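Local coordinates for cell division control protein (Pyrococcus abyssi, PDB 6RPP) that is an intein of the HINT fold that probably excises itself from its helicase (minichromosome maintenance) precursor by protein splicing, at residues A[23-28]-A[148-153]; A[39-44]-A[70-75]. The protein carries 2 engineered substitutions. All coordinates share one frame; numbering follows the deposited sequence.

Interaction 1: A[23-28]-A[148-153]; sequences EIVERA and YDLQVP
Val25 and Tyr148 mark where helix 23-28 lies over strand 148-151: their CA atoms, 7.1 Å apart, are the nearest across the contact. The two short axes approach to 8.8 Å at 78°, so the helix runs almost perpendicular to the strand. So steep a crossing keeps the meeting short, and it buries 251 Å² summed over both sides.

Val25 and the tyrosine ring carry the apolar half. CB of Val25 comes obliquely to CD1 of Tyr148 at 3.6 Å, while CG1 lies in the plane of the ring, at its edge. The other methyl serves the next residues of the strand: CG2 of Val25 reaches CD2 of Leu150 at 4.2 Å. From the neighbouring residue of the helix, CG2 of Ile24 touches the same Leu150 CD2 at 4.3 Å, so one leucine methyl is met by two helix residues.

The polar half is a single hydrogen bond at the far end of the ring, where Tyr148 OH donates to Glu26 OE2 over 2.6 Å. OE2 accepts through its anti lone pair, on the side away from OE1, and the carboxylate plane stands 81° from the ring plane. A bend at chi2 (-66°) folds the glutamate chain back toward the hydroxyl instead of letting it run straight out from the helix. OE1 is engaged separately in a salt bridge with Lys73, so both carboxylate oxygens are held and the group's rotation is probably fixed.

Around this crossing, Ile24 also packs on Ile51 and Leu150 on Ile49, both of strand 44-56, while Val25 rests on Ala71 of strand 63-75. Helix 21-35 thus covers one face of the four-stranded antiparallel sheet, with 146-151 as an outermost strand, an arrangement consistent with the HINT fold of the splicing domain.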
loop_
_atom_site.group_PDB
_atom_site.type_symbol
_atom_site.label_atom_id
_atom_site.label_comp_id
_atom_site.label_asym_id
_atom_site.label_seq_id
_atom_site.Cartn_x
_atom_site.Cartn_y
_atom_site.Cartn_z
ATOM N N GLU A 23 -0.277 11.624 -5.237
ATOM C CA GLU A 23 -0.088 13.041 -4.908
ATOM C C GLU A 23 0.998 13.215 -3.841
ATOM O O GLU A 23 1.864 14.110 -3.951
ATOM C CB GLU A 23 -1.422 13.609 -4.440
ATOM C CG GLU A 23 -1.355 15.069 -3.953
ATOM C CD GLU A 23 -2.730 15.667 -3.766
ATOM O OE1 GLU A 23 -3.709 15.119 -4.343
ATOM O OE2 GLU A 23 -2.822 16.694 -3.051
ATOM N N ILE A 24 0.901 12.462 -2.748
ATOM C CA ILE A 24 1.922 12.485 -1.686
ATOM C C ILE A 24 3.304 12.239 -2.272
ATOM O O ILE A 24 4.259 12.982 -1.984
ATOM C CB ILE A 24 1.607 11.420 -0.613
ATOM C CG1 ILE A 24 0.281 11.709 0.090
ATOM C CG2 ILE A 24 2.753 11.262 0.396
ATOM C CD1 ILE A 24 -0.191 10.499 0.926
ATOM N N VAL A 25 3.447 11.180 -3.087
ATOM C CA VAL A 25 4.777 10.853 -3.562
ATOM C C VAL A 25 5.302 11.886 -4.563
ATOM O O VAL A 25 6.482 12.296 -4.478
ATOM C CB VAL A 25 4.775 9.446 -4.179
ATOM C CG1 VAL A 25 6.119 9.190 -4.816
ATOM C CG2 VAL A 25 4.499 8.432 -3.081
ATOM N N GLU A 26 4.485 12.258 -5.565
ATOM C CA GLU A 26 5.003 13.155 -6.592
ATOM C C GLU A 26 5.397 14.504 -6.008
ATOM O O GLU A 26 6.383 15.097 -6.468
ATOM C CB GLU A 26 3.963 13.327 -7.686
ATOM C CG GLU A 26 3.695 12.038 -8.481
ATOM C CD GLU A 26 4.889 11.552 -9.312
ATOM O OE1 GLU A 26 5.916 12.274 -9.472
ATOM O OE2 GLU A 26 4.747 10.438 -9.867
ATOM N N ARG A 27 4.675 14.995 -4.985
ATOM C CA ARG A 27 5.084 16.259 -4.372
ATOM C C ARG A 27 6.441 16.119 -3.704
ATOM O O ARG A 27 7.266 17.048 -3.748
ATOM C CB ARG A 27 4.028 16.718 -3.365
ATOM C CG ARG A 27 4.343 18.030 -2.642
ATOM C CD ARG A 27 3.278 18.283 -1.570
ATOM N NE ARG A 27 3.626 19.361 -0.648
ATOM C CZ ARG A 27 2.934 20.491 -0.540
ATOM N NH1 ARG A 27 1.870 20.689 -1.308
ATOM N NH2 ARG A 27 3.306 21.433 0.323
ATOM N N ALA A 28 6.672 14.974 -3.057
ATOM C CA ALA A 28 7.934 14.766 -2.375
ATOM C C ALA A 28 9.069 14.629 -3.374
ATOM O O ALA A 28 10.184 15.127 -3.141
ATOM C CB ALA A 28 7.838 13.517 -1.491
ATOM N N TYR A 148 3.405 3.334 -6.791
ATOM C CA TYR A 148 3.832 4.156 -5.646
ATOM C C TYR A 148 3.898 3.340 -4.363
ATOM O O TYR A 148 3.154 2.386 -4.161
ATOM C CB TYR A 148 2.844 5.287 -5.453
ATOM C CG TYR A 148 2.821 6.212 -6.665
ATOM C CD1 TYR A 148 3.758 7.209 -6.772
ATOM C CD2 TYR A 148 1.893 6.037 -7.718
ATOM C CE1 TYR A 148 3.771 8.025 -7.863
ATOM C CE2 TYR A 148 1.894 6.879 -8.843
ATOM C CZ TYR A 148 2.859 7.863 -8.885
ATOM O OH TYR A 148 2.855 8.665 -10.008
ATOM N N ASP A 149 4.727 3.785 -3.436
ATOM C CA ASP A 149 4.787 3.097 -2.150
ATOM C C ASP A 149 5.306 4.091 -1.127
ATOM O O ASP A 149 5.811 5.154 -1.479
ATOM C CB ASP A 149 5.710 1.880 -2.242
ATOM C CG ASP A 149 5.616 0.957 -1.040
ATOM O OD1 ASP A 149 4.536 0.952 -0.392
ATOM O OD2 ASP A 149 6.639 0.275 -0.802
ATOM N N LEU A 150 5.179 3.722 0.151
ATOM C CA LEU A 150 5.714 4.507 1.249
ATOM C C LEU A 150 6.502 3.572 2.143
ATOM O O LEU A 150 6.221 2.379 2.193
ATOM C CB LEU A 150 4.640 5.159 2.109
ATOM C CG LEU A 150 3.704 6.068 1.331
ATOM C CD1 LEU A 150 2.530 6.340 2.251
ATOM C CD2 LEU A 150 4.403 7.306 0.934
ATOM N N GLN A 151 7.487 4.100 2.849
ATOM C CA GLN A 151 8.175 3.332 3.882
ATOM C C GLN A 151 7.653 3.707 5.258
ATOM O O GLN A 151 7.603 4.888 5.598
ATOM C CB GLN A 151 9.679 3.529 3.834
ATOM C CG GLN A 151 10.369 2.798 4.991
ATOM C CD GLN A 151 11.861 2.903 4.962
ATOM O OE1 GLN A 151 12.534 2.112 4.301
ATOM N NE2 GLN A 151 12.399 3.903 5.662
ATOM N N VAL A 152 7.288 2.702 6.064
ATOM C CA VAL A 152 6.783 2.944 7.416
ATOM C C VAL A 152 7.628 2.153 8.400
ATOM O O VAL A 152 7.396 0.950 8.606
ATOM C CB VAL A 152 5.303 2.568 7.577
ATOM C CG1 VAL A 152 4.824 2.942 9.003
ATOM C CG2 VAL A 152 4.432 3.333 6.512
ATOM N N PRO A 153 8.583 2.785 9.065
ATOM C CA PRO A 153 9.478 2.031 9.935
ATOM C C PRO A 153 8.718 1.314 11.019
ATOM O O PRO A 153 7.814 1.878 11.638
ATOM C CB PRO A 153 10.396 3.104 10.529
ATOM C CG PRO A 153 10.452 4.106 9.376
ATOM C CD PRO A 153 9.066 4.153 8.823
#

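Interaction 2: A[39-44]-A[70-75]; sequences GRVDDG and IAWKRT
Asp43 and Thr75 are joined by the one backbone hydrogen bond across the two segments: Thr75 N donates to Asp43 O over 2.9 Å, with an N-H...O angle of 166°. Next to it, Gly44 and Arg74 form an antiparallel non-hydrogen-bonded pair with their CA atoms 4.2 Å apart. A CA-H...O contact supplements the pairing, Gly44 CA lying 3.2 Å from Lys73 O. The backbone angles of Gly44 would press any CB against the carbonyl oxygen of Asp43, and that CB would also clash with Lys73 O; both point to a need for glycine. Val41 N to Gly44 O and Gly44 N to Val41 O close a tight beta hairpin, its type I turn centred on Asp42 and Asp43.

Charge and water act at the turn. Asp43 OD1 faces the edge of the Arg74 guanidinium, but at 3.8 Å from NH1 the salt bridge is long; the two planes differ by 31°. Chi1 at 71° puts the carboxylate obliquely across the arginine chain, OD2 near CD, and OD2 accepts from a water that also donates to Thr75 O.

Within strand 70-75, Trp72 CE3 sits over the centre of the Arg74 guanidinium, 3.3 Å above its plane. Across the segments, Val41 comes to the indole's edge, its CG2 3.9 Å from Trp72 CZ3, and the same methyl meets Arg74 NH1. With both methyls gone, an alanine here would probably leave a gap beside the indole rim and NH1, giving indole and guanidinium more freedom to shift.

Gly44 opens strand 44-56, the sheet neighbour of 63-75, and Val41 reaches across from the outermost strand, 39-41. The Tyr46 ring meets Trp72, whose backbone is hydrogen-bonded to Asp149 of strand 146-151 on the other side.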
loop_
_atom_site.group_PDB
_atom_site.type_symbol
_atom_site.label_atom_id
_atom_site.label_comp_id
_atom_site.label_asym_id
_atom_site.label_seq_id
_atom_site.Cartn_x
_atom_site.Cartn_y
_atom_site.Cartn_z
ATOM N N GLY A 39 16.628 10.360 -4.547
ATOM C CA GLY A 39 17.350 9.117 -4.711
ATOM C C GLY A 39 16.901 8.436 -5.986
ATOM O O GLY A 39 15.765 8.580 -6.404
ATOM N N ARG A 40 17.795 7.686 -6.601
ATOM C CA ARG A 40 17.439 6.994 -7.828
ATOM C C ARG A 40 17.763 5.519 -7.697
ATOM O O ARG A 40 18.802 5.158 -7.142
ATOM C CB ARG A 40 18.174 7.593 -9.025
ATOM C CG ARG A 40 17.650 8.963 -9.448
ATOM C CD ARG A 40 18.326 9.419 -10.738
ATOM N NE ARG A 40 17.967 10.785 -11.109
ATOM C CZ ARG A 40 18.508 11.875 -10.575
ATOM N NH1 ARG A 40 19.437 11.765 -9.631
ATOM N NH2 ARG A 40 18.112 13.077 -10.979
ATOM N N VAL A 41 16.841 4.681 -8.167
ATOM C CA VAL A 41 17.065 3.255 -8.356
ATOM C C VAL A 41 16.872 2.947 -9.834
ATOM O O VAL A 41 16.378 3.772 -10.602
ATOM C CB VAL A 41 16.134 2.385 -7.489
ATOM C CG1 VAL A 41 16.549 2.445 -6.024
ATOM C CG2 VAL A 41 14.673 2.800 -7.676
ATOM N N ASP A 42 17.277 1.738 -10.226
ATOM C CA ASP A 42 17.244 1.358 -11.635
ATOM C C ASP A 42 15.879 1.595 -12.274
ATOM O O ASP A 42 15.798 1.931 -13.462
ATOM C CB ASP A 42 17.655 -0.107 -11.782
ATOM C CG ASP A 42 19.112 -0.330 -11.441
ATOM O OD1 ASP A 42 19.428 -1.351 -10.791
ATOM O OD2 ASP A 42 19.942 0.530 -11.813
ATOM N N ASP A 43 14.805 1.450 -11.511
ATOM C CA ASP A 43 13.462 1.558 -12.073
ATOM C C ASP A 43 12.631 2.629 -11.367
ATOM O O ASP A 43 11.399 2.512 -11.285
ATOM C CB ASP A 43 12.754 0.198 -12.015
ATOM C CG ASP A 43 12.372 -0.195 -10.584
ATOM O OD1 ASP A 43 13.121 0.170 -9.644
ATOM O OD2 ASP A 43 11.318 -0.840 -10.386
ATOM N N GLY A 44 13.272 3.674 -10.833
ATOM C CA GLY A 44 12.445 4.669 -10.156
ATOM C C GLY A 44 13.262 5.543 -9.216
ATOM O O GLY A 44 14.471 5.740 -9.421
ATOM N N ILE A 70 9.871 7.621 3.759
ATOM C CA ILE A 70 10.359 7.607 2.376
ATOM C C ILE A 70 9.178 7.384 1.430
ATOM O O ILE A 70 8.299 6.548 1.684
ATOM C CB ILE A 70 11.416 6.498 2.144
ATOM C CG1 ILE A 70 12.639 6.649 3.052
ATOM C CG2 ILE A 70 11.806 6.419 0.662
ATOM C CD1 ILE A 70 13.611 7.667 2.569
ATOM N N ALA A 71 9.176 8.163 0.348
ATOM C CA ALA A 71 8.215 8.078 -0.744
ATOM C C ALA A 71 8.904 7.437 -1.951
ATOM O O ALA A 71 10.022 7.831 -2.320
ATOM C CB ALA A 71 7.712 9.458 -1.127
ATOM N N TRP A 72 8.228 6.462 -2.567
ATOM C CA TRP A 72 8.754 5.677 -3.668
ATOM C C TRP A 72 7.909 5.843 -4.916
ATOM O O TRP A 72 6.691 5.730 -4.849
ATOM C CB TRP A 72 8.744 4.187 -3.310
ATOM C CG TRP A 72 9.825 3.793 -2.472
ATOM C CD1 TRP A 72 9.794 3.575 -1.101
ATOM C CD2 TRP A 72 11.168 3.563 -2.881
ATOM N NE1 TRP A 72 11.049 3.230 -0.667
ATOM C CE2 TRP A 72 11.901 3.198 -1.733
ATOM C CE3 TRP A 72 11.816 3.601 -4.112
ATOM C CZ2 TRP A 72 13.250 2.884 -1.791
ATOM C CZ3 TRP A 72 13.156 3.280 -4.165
ATOM C CH2 TRP A 72 13.856 2.933 -3.021
ATOM N N LYS A 73 8.559 6.085 -6.047
ATOM C CA LYS A 73 7.895 6.148 -7.348
ATOM C C LYS A 73 8.612 5.175 -8.261
ATOM O O LYS A 73 9.806 5.341 -8.487
ATOM C CB LYS A 73 8.004 7.554 -7.936
ATOM C CG LYS A 73 7.576 7.745 -9.427
ATOM C CD LYS A 73 7.831 9.133 -9.894
ATOM C CE LYS A 73 7.266 9.447 -11.360
ATOM N NZ LYS A 73 7.335 10.838 -11.596
ATOM N N ARG A 74 7.897 4.201 -8.823
ATOM C CA ARG A 74 8.547 3.161 -9.596
ATOM C C ARG A 74 7.826 2.969 -10.920
ATOM O O ARG A 74 6.621 3.196 -11.033
ATOM C CB ARG A 74 8.614 1.801 -8.840
ATOM C CG ARG A 74 9.424 1.870 -7.533
ATOM C CD ARG A 74 9.977 0.494 -7.144
ATOM N NE ARG A 74 10.207 0.376 -5.701
ATOM C CZ ARG A 74 11.407 0.338 -5.137
ATOM N NH1 ARG A 74 12.495 0.390 -5.892
ATOM N NH2 ARG A 74 11.521 0.238 -3.818
ATOM N N THR A 75 8.570 2.496 -11.918
ATOM C CA THR A 75 7.943 2.145 -13.179
ATOM C C THR A 75 6.876 1.065 -12.970
ATOM O O THR A 75 7.115 0.035 -12.323
ATOM C CB THR A 75 9.011 1.664 -14.172
ATOM O OG1 THR A 75 10.001 2.689 -14.315
ATOM C CG2 THR A 75 8.436 1.365 -15.537
HETATM O O HOH W 1 9.214 -1.522 -12.106
#

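In the fold
The centres of interactions 1 and 2 lie 10 Å apart, and the two share one antiparallel sheet ordered 39-41, 44-56, 63-75, 146-151. Both segments of interaction 2 fall between those of interaction 1 in the chain: helix 21-35 leads to strand 39-41, and strand 146-151 follows much later. Interaction 1 is buried and interaction 2 lies at the surface. The joint between them is the Glu26 OE1 to Lys73 NZ salt bridge (2.9 Å), with a probable hydrogen bond from Gln151 N to Ile70 O (2.8 Å). Interaction 1 brings the late strand to the early helix, while interaction 2 closes the early strands on each other.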